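Side-chain contacts in multicopper oxidase (Pseudomonas thermotolerans, PDB 6VOW), which probably oxidises phenolic, lignin-related substrates at one copper centre and reduces dioxygen to water at a cluster of three more, as laccases do: residues A[72-75]-A[76-79]; A[225-229]-A[230-234]. All blocks are in the same frame, centred on the assembly; numbering follows the deposited sequence.

Contact 1. Residues A[72-75]-A[76-79]; sequences RCRQ and GDWL
The side chains of R74 and D77 run alongside each other, their guanidinium and carboxylate planes 69° apart. Water 1 sits in the guanidinium plane, at the edge where NE donates to it (R74 NE to water O, 2.8 Å), and makes a weak, long bond to D77 OD2. The charged atoms themselves stay apart, R74 NE and D77 OD2 being separated by 4.7 Å. What OD2 does meet is the aliphatic root of the arginine, R74 CB at 3.2 Å and R74 CG at 3.3 Å. R74 carries CG anti to its own nitrogen (chi1 159°), and bends at chi2 and chi3 turn the rest of the chain away from the turn, to a salt bridge with E156. The aspartate is held from elsewhere too, by H38 NE2, which bonds to OD2. R74 and D77 are the first and last residues of a type II beta turn, closed by D77 N donating to R74 O (3.0 Å). This turn leads from strand 71-74 into strand 78-85, which belong to different sheets of the N-terminal cupredoxin-like domain. G76 takes its third position with phi 97°, where a CB would jam against the carbonyl oxygen of Q75. With D77 replaced by alanine, H38 NE2 would probably lose its acceptor, water 1 its weak one, and the R74 CB and CG flank its neighbour. Before the turn, C73 SG reaches across to the chain that follows it, 3.6 Å from W78 O and 3.9 Å from L79 CB. The extended side chain of Q75 instead leads away from the 76-79 segment, and its amide is gripped at both ends, NE2 by E128 O and OE1 by R158 N.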
ATOM      1  N   ARG A  72      -5.156 -12.170   7.482  1.00 40.99           N
ATOM      2  CA  ARG A  72      -6.560 -12.121   6.918  1.00 47.78           C
ATOM      3  C   ARG A  72      -7.551 -11.757   7.975  1.00 41.80           C
ATOM      4  O   ARG A  72      -7.411 -12.237   9.128  1.00 40.88           O
ATOM      5  CB  ARG A  72      -7.082 -13.449   6.430  1.00 55.81           C
ATOM      6  CG  ARG A  72      -6.223 -14.229   5.534  1.00 62.34           C
ATOM      7  CD  ARG A  72      -6.235 -13.678   4.162  1.00 61.19           C
ATOM      8  NE  ARG A  72      -7.420 -14.029   3.413  1.00 60.01           N
ATOM      9  CZ  ARG A  72      -7.439 -14.237   2.095  1.00 63.18           C
ATOM     10  NH1 ARG A  72      -6.357 -14.161   1.302  1.00 51.18           N
ATOM     11  NH2 ARG A  72      -8.577 -14.521   1.572  1.00 61.14           N
ATOM     12  N   CYS A  73      -8.511 -10.910   7.581  1.00 39.54           N
ATOM     13  CA  CYS A  73      -9.677 -10.653   8.376  1.00 36.60           C
ATOM     14  C   CYS A  73     -10.901 -10.717   7.464  1.00 34.70           C
ATOM     15  O   CYS A  73     -10.813 -11.094   6.273  1.00 33.50           O
ATOM     16  CB  CYS A  73      -9.597  -9.294   9.068  1.00 41.83           C
ATOM     17  SG  CYS A  73     -10.725  -9.073  10.573  1.00 51.30           S
ATOM     18  N   ARG A  74     -12.076 -10.432   8.015  1.00 29.19           N
ATOM     19  CA  ARG A  74     -13.325 -10.541   7.252  1.00 34.91           C
ATOM     20  C   ARG A  74     -13.964  -9.288   7.586  1.00 33.83           C
ATOM     21  O   ARG A  74     -13.773  -8.823   8.726  1.00 40.16           O
ATOM     22  CB  ARG A  74     -14.132 -11.761   7.767  1.00 52.72           C
ATOM     23  CG  ARG A  74     -15.632 -11.805   7.507  1.00 62.05           C
ATOM     24  CD  ARG A  74     -15.947 -12.732   6.368  1.00 72.37           C
ATOM     25  NE  ARG A  74     -15.302 -14.026   6.571  1.00 76.19           N
ATOM     26  CZ  ARG A  74     -15.043 -14.904   5.602  1.00 84.77           C
ATOM     27  NH1 ARG A  74     -15.345 -14.642   4.329  1.00 89.97           N
ATOM     28  NH2 ARG A  74     -14.453 -16.055   5.895  1.00 93.28           N
ATOM     29  N   GLN A  75     -14.622  -8.685   6.600  1.00 37.45           N
ATOM     30  CA  GLN A  75     -15.246  -7.404   6.764  1.00 37.04           C
ATOM     31  C   GLN A  75     -16.307  -7.443   7.820  1.00 37.28           C
ATOM     32  O   GLN A  75     -17.151  -8.309   7.773  1.00 37.97           O
ATOM     33  CB  GLN A  75     -15.884  -7.015   5.433  1.00 45.66           C
ATOM     34  CG  GLN A  75     -16.572  -5.675   5.388  1.00 42.75           C
ATOM     35  CD  GLN A  75     -17.106  -5.424   4.022  1.00 37.05           C
ATOM     36  OE1 GLN A  75     -17.390  -6.359   3.285  1.00 37.24           O
ATOM     37  NE2 GLN A  75     -17.230  -4.166   3.656  1.00 36.27           N
ATOM     38  N   GLY A  76     -16.258  -6.490   8.746  1.00 45.88           N
ATOM     39  CA  GLY A  76     -17.201  -6.402   9.873  1.00 43.59           C
ATOM     40  C   GLY A  76     -16.602  -7.030  11.110  1.00 40.65           C
ATOM     41  O   GLY A  76     -17.040  -6.782  12.197  1.00 45.26           O
ATOM     42  N   ASP A  77     -15.553  -7.807  10.954  1.00 41.33           N
ATOM     43  CA  ASP A  77     -14.966  -8.469  12.115  1.00 40.99           C
ATOM     44  C   ASP A  77     -13.812  -7.679  12.734  1.00 39.13           C
ATOM     45  O   ASP A  77     -13.385  -6.650  12.181  1.00 41.78           O
ATOM     46  CB  ASP A  77     -14.478  -9.850  11.724  1.00 42.76           C
ATOM     47  CG  ASP A  77     -15.563 -10.738  11.206  1.00 40.29           C
ATOM     48  OD1 ASP A  77     -16.752 -10.372  11.290  1.00 43.21           O
ATOM     49  OD2 ASP A  77     -15.178 -11.838  10.782  1.00 44.93           O
ATOM     50  N   TRP A  78     -13.359  -8.145  13.905  1.00 37.93           N
ATOM     51  CA  TRP A  78     -12.236  -7.558  14.683  1.00 36.10           C
ATOM     52  C   TRP A  78     -11.021  -8.248  14.296  1.00 38.02           C
ATOM     53  O   TRP A  78     -11.030  -9.480  14.182  1.00 36.76           O
ATOM     54  CB  TRP A  78     -12.358  -7.693  16.207  1.00 38.86           C
ATOM     55  CG  TRP A  78     -13.391  -6.829  16.831  1.00 44.45           C
ATOM     56  CD1 TRP A  78     -14.663  -7.180  17.048  1.00 51.68           C
ATOM     57  CD2 TRP A  78     -13.259  -5.513  17.343  1.00 49.52           C
ATOM     58  NE1 TRP A  78     -15.360  -6.167  17.599  1.00 54.98           N
ATOM     59  CE2 TRP A  78     -14.515  -5.133  17.830  1.00 61.62           C
ATOM     60  CE3 TRP A  78     -12.213  -4.604  17.430  1.00 45.42           C
ATOM     61  CZ2 TRP A  78     -14.752  -3.885  18.393  1.00 69.67           C
ATOM     62  CZ3 TRP A  78     -12.442  -3.404  17.977  1.00 43.03           C
ATOM     63  CH2 TRP A  78     -13.693  -3.036  18.457  1.00 59.05           C
ATOM     64  N   LEU A  79      -9.967  -7.436  14.059  1.00 35.80           N
ATOM     65  CA  LEU A  79      -8.652  -7.936  13.773  1.00 41.13           C
ATOM     66  C   LEU A  79      -7.927  -7.670  15.040  1.00 39.03           C
ATOM     67  O   LEU A  79      -7.943  -6.516  15.441  1.00 38.47           O
ATOM     68  CB  LEU A  79      -7.979  -7.137  12.612  1.00 42.82           C
ATOM     69  CG  LEU A  79      -6.555  -7.577  12.341  1.00 38.41           C
ATOM     70  CD1 LEU A  79      -6.529  -9.039  12.218  1.00 43.72           C
ATOM     71  CD2 LEU A  79      -6.060  -7.003  11.035  1.00 45.85           C
TER
HETATM   72  O   HOH W   1     -14.560 -14.737   9.173  0.50 41.84           O

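Contact 2. Residues A[225-229]-A[230-234]; sequences NLDNT and VTYRL
Two overlapping Asx turns, headed by N225 and D227, shape the buried loop that carries the chain from strand 218-225 into strand 232-235. In the first, N225 OD1 accepts from D227 N at 2.7 Å, the donor lying nearly in line with the C=O bond. The other end of the same amide crosses to the second segment: N225 ND2 donates to V230 O at 2.9 Å, with the acceptor only 7° out of the amide plane. A further bond from ND2 to L262 O helps fix the rotation of this amide, which meets Y232 at the CD2-CE2 side of the ring, its plane 53° from the ring's. The second Asx turn is built on D227 OD2, which takes T229 N (2.7 Å) and V230 N (2.7 Å) from opposite faces of the carboxylate plane, the latter on the anti side. With CG anti to the backbone nitrogen (chi1 -160°), D227 brings its carboxylate between these two successive amide N-H groups, satisfying both in the buried interior, while OD1 accepts from T173 N on the neighbouring strand 165-174. Such a loop links the two sheets of a cupredoxin-like beta sandwich, here the middle domain of a three-domain multicopper oxidase; strands 218-225 and 232-235 lie one in each sheet. Y232 enters from the second of them. V230 CG1 rests on one face of its ring, 3.4 Å from the plane and displaced from the ring centre. The phenol oxygen ends near the aspartate, Y232 OH lying 3.6 Å from D227 CB; the hydroxyl's hydrogen-bonding partner is T173 OG1. V230 CG2 also packs against D227 OD2, 3.5 Å away.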
ATOM      1  N   ASN A 225       1.920  -3.521  -3.768  1.00 33.20           N
ATOM      2  CA  ASN A 225       3.244  -2.944  -3.974  1.00 37.80           C
ATOM      3  C   ASN A 225       3.794  -2.655  -2.583  1.00 39.09           C
ATOM      4  O   ASN A 225       3.389  -1.675  -1.911  1.00 35.25           O
ATOM      5  CB  ASN A 225       3.174  -1.694  -4.865  1.00 39.53           C
ATOM      6  CG  ASN A 225       4.555  -1.024  -5.020  1.00 43.12           C
ATOM      7  OD1 ASN A 225       5.469  -1.242  -4.212  1.00 37.11           O
ATOM      8  ND2 ASN A 225       4.701  -0.211  -6.071  1.00 49.55           N
ATOM      9  N   LEU A 226       4.683  -3.534  -2.126  1.00 34.24           N
ATOM     10  CA  LEU A 226       5.205  -3.387  -0.840  1.00 36.71           C
ATOM     11  C   LEU A 226       6.532  -2.696  -0.879  1.00 47.57           C
ATOM     12  O   LEU A 226       7.198  -2.668   0.138  1.00 39.59           O
ATOM     13  CB  LEU A 226       5.273  -4.720  -0.076  1.00 30.91           C
ATOM     14  CG  LEU A 226       3.988  -5.498  -0.072  1.00 32.85           C
ATOM     15  CD1 LEU A 226       4.195  -6.694   0.833  1.00 40.24           C
ATOM     16  CD2 LEU A 226       2.817  -4.682   0.468  1.00 33.67           C
ATOM     17  N   ASP A 227       6.843  -2.024  -1.984  1.00 46.22           N
ATOM     18  CA  ASP A 227       8.105  -1.389  -2.136  1.00 40.39           C
ATOM     19  C   ASP A 227       8.183  -0.020  -1.514  1.00 37.62           C
ATOM     20  O   ASP A 227       7.240   0.639  -1.418  1.00 42.58           O
ATOM     21  CB  ASP A 227       8.494  -1.291  -3.576  1.00 42.80           C
ATOM     22  CG  ASP A 227      10.018  -1.086  -3.717  1.00 57.00           C
ATOM     23  OD1 ASP A 227      10.773  -2.084  -3.443  1.00 43.52           O
ATOM     24  OD2 ASP A 227      10.425   0.112  -3.990  1.00 51.14           O
ATOM     25  N   ASN A 228       9.369   0.381  -1.099  1.00 43.23           N
ATOM     26  CA  ASN A 228       9.693   1.749  -0.570  1.00 39.37           C
ATOM     27  C   ASN A 228       9.582   2.808  -1.616  1.00 38.99           C
ATOM     28  O   ASN A 228       9.341   3.947  -1.254  1.00 53.23           O
ATOM     29  CB  ASN A 228      11.188   1.856  -0.137  1.00 49.21           C
ATOM     30  CG  ASN A 228      11.516   1.121   1.144  1.00 52.74           C
ATOM     31  OD1 ASN A 228      11.008   0.041   1.382  1.00 54.00           O
ATOM     32  ND2 ASN A 228      12.419   1.698   1.967  1.00 50.04           N
ATOM     33  N   THR A 229       9.883   2.507  -2.885  1.00 44.58           N
ATOM     34  CA  THR A 229      10.018   3.599  -3.947  1.00 41.48           C
ATOM     35  C   THR A 229       9.518   3.289  -5.364  1.00 41.59           C
ATOM     36  O   THR A 229       9.143   4.220  -6.103  1.00 45.67           O
ATOM     37  CB  THR A 229      11.498   4.120  -4.057  1.00 43.71           C
ATOM     38  OG1 THR A 229      12.199   3.442  -5.094  1.00 56.84           O
ATOM     39  CG2 THR A 229      12.196   3.881  -2.838  1.00 33.32           C
ATOM     40  N   VAL A 230       9.531   2.021  -5.753  1.00 38.94           N
ATOM     41  CA  VAL A 230       9.191   1.670  -7.117  1.00 42.80           C
ATOM     42  C   VAL A 230       7.698   1.839  -7.520  1.00 40.71           C
ATOM     43  O   VAL A 230       6.830   1.592  -6.782  1.00 41.26           O
ATOM     44  CB  VAL A 230       9.745   0.293  -7.481  1.00 41.99           C
ATOM     45  CG1 VAL A 230       9.336  -0.114  -8.868  1.00 44.01           C
ATOM     46  CG2 VAL A 230      11.259   0.319  -7.392  1.00 47.22           C
ATOM     47  N   THR A 231       7.446   2.376  -8.688  1.00 43.11           N
ATOM     48  CA  THR A 231       6.158   2.276  -9.332  1.00 43.07           C
ATOM     49  C   THR A 231       6.246   1.241 -10.454  1.00 50.20           C
ATOM     50  O   THR A 231       6.922   1.470 -11.402  1.00 49.87           O
ATOM     51  CB  THR A 231       5.779   3.604  -9.899  1.00 40.01           C
ATOM     52  OG1 THR A 231       5.454   4.472  -8.811  1.00 43.47           O
ATOM     53  CG2 THR A 231       4.580   3.468 -10.769  1.00 43.67           C
ATOM     54  N   TYR A 232       5.532   0.132 -10.332  1.00 43.88           N
ATOM     55  CA  TYR A 232       5.531  -0.923 -11.315  1.00 40.95           C
ATOM     56  C   TYR A 232       4.471  -0.623 -12.367  1.00 41.60           C
ATOM     57  O   TYR A 232       3.308  -0.440 -12.057  1.00 39.77           O
ATOM     58  CB  TYR A 232       5.221  -2.207 -10.662  1.00 41.69           C
ATOM     59  CG  TYR A 232       6.175  -2.523  -9.575  1.00 43.49           C
ATOM     60  CD1 TYR A 232       7.439  -3.037  -9.846  1.00 46.33           C
ATOM     61  CD2 TYR A 232       5.794  -2.368  -8.235  1.00 50.15           C
ATOM     62  CE1 TYR A 232       8.322  -3.300  -8.802  1.00 45.09           C
ATOM     63  CE2 TYR A 232       6.644  -2.683  -7.214  1.00 41.98           C
ATOM     64  CZ  TYR A 232       7.910  -3.132  -7.507  1.00 39.76           C
ATOM     65  OH  TYR A 232       8.741  -3.400  -6.444  1.00 33.83           O
ATOM     66  N   ARG A 233       4.931  -0.536 -13.615  1.00 43.52           N
ATOM     67  CA  ARG A 233       4.084  -0.219 -14.782  1.00 47.33           C
ATOM     68  C   ARG A 233       3.537  -1.520 -15.226  1.00 37.79           C
ATOM     69  O   ARG A 233       4.029  -2.162 -16.138  1.00 44.97           O
ATOM     70  CB  ARG A 233       4.897   0.466 -15.877  1.00 49.50           C
ATOM     71  CG  ARG A 233       5.422   1.794 -15.362  1.00 54.06           C
ATOM     72  CD  ARG A 233       5.939   2.724 -16.459  1.00 65.76           C
ATOM     73  NE  ARG A 233       6.894   2.094 -17.396  1.00 78.91           N
ATOM     74  CZ  ARG A 233       8.109   1.618 -17.078  1.00 82.06           C
ATOM     75  NH1 ARG A 233       8.577   1.638 -15.809  1.00 73.48           N
ATOM     76  NH2 ARG A 233       8.876   1.090 -18.051  1.00 73.71           N
ATOM     77  N   LEU A 234       2.560  -1.969 -14.475  1.00 39.21           N
ATOM     78  CA  LEU A 234       2.084  -3.362 -14.628  1.00 41.89           C
ATOM     79  C   LEU A 234       1.340  -3.538 -15.897  1.00 39.16           C
ATOM     80  O   LEU A 234       0.489  -2.735 -16.270  1.00 40.70           O
ATOM     81  CB  LEU A 234       1.120  -3.745 -13.478  1.00 50.62           C
ATOM     82  CG  LEU A 234       1.608  -3.859 -12.040  1.00 49.24           C
ATOM     83  CD1 LEU A 234       0.433  -4.272 -11.157  1.00 59.68           C
ATOM     84  CD2 LEU A 234       2.723  -4.866 -11.902  1.00 43.19           C
TER

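How the contacts relate
From the N terminus, contact 1 comes first: the 74-77 turn closes the short reversal between strands 71-74 and 78-85 and so joins the two sheets of the first cupredoxin-like domain. The chain completes that domain and builds the first strands of the next before contact 2, where the loop after strand 218-225 leads into strand 232-235 and joins the two sheets of this domain. The contacts stand in series, neither nesting nor crossing, with centres 26 Å apart and nearest atoms about 13 Å apart. Contact 2 is the more buried of the two, and its T229 side chain lies about 9 Å from a bound copper.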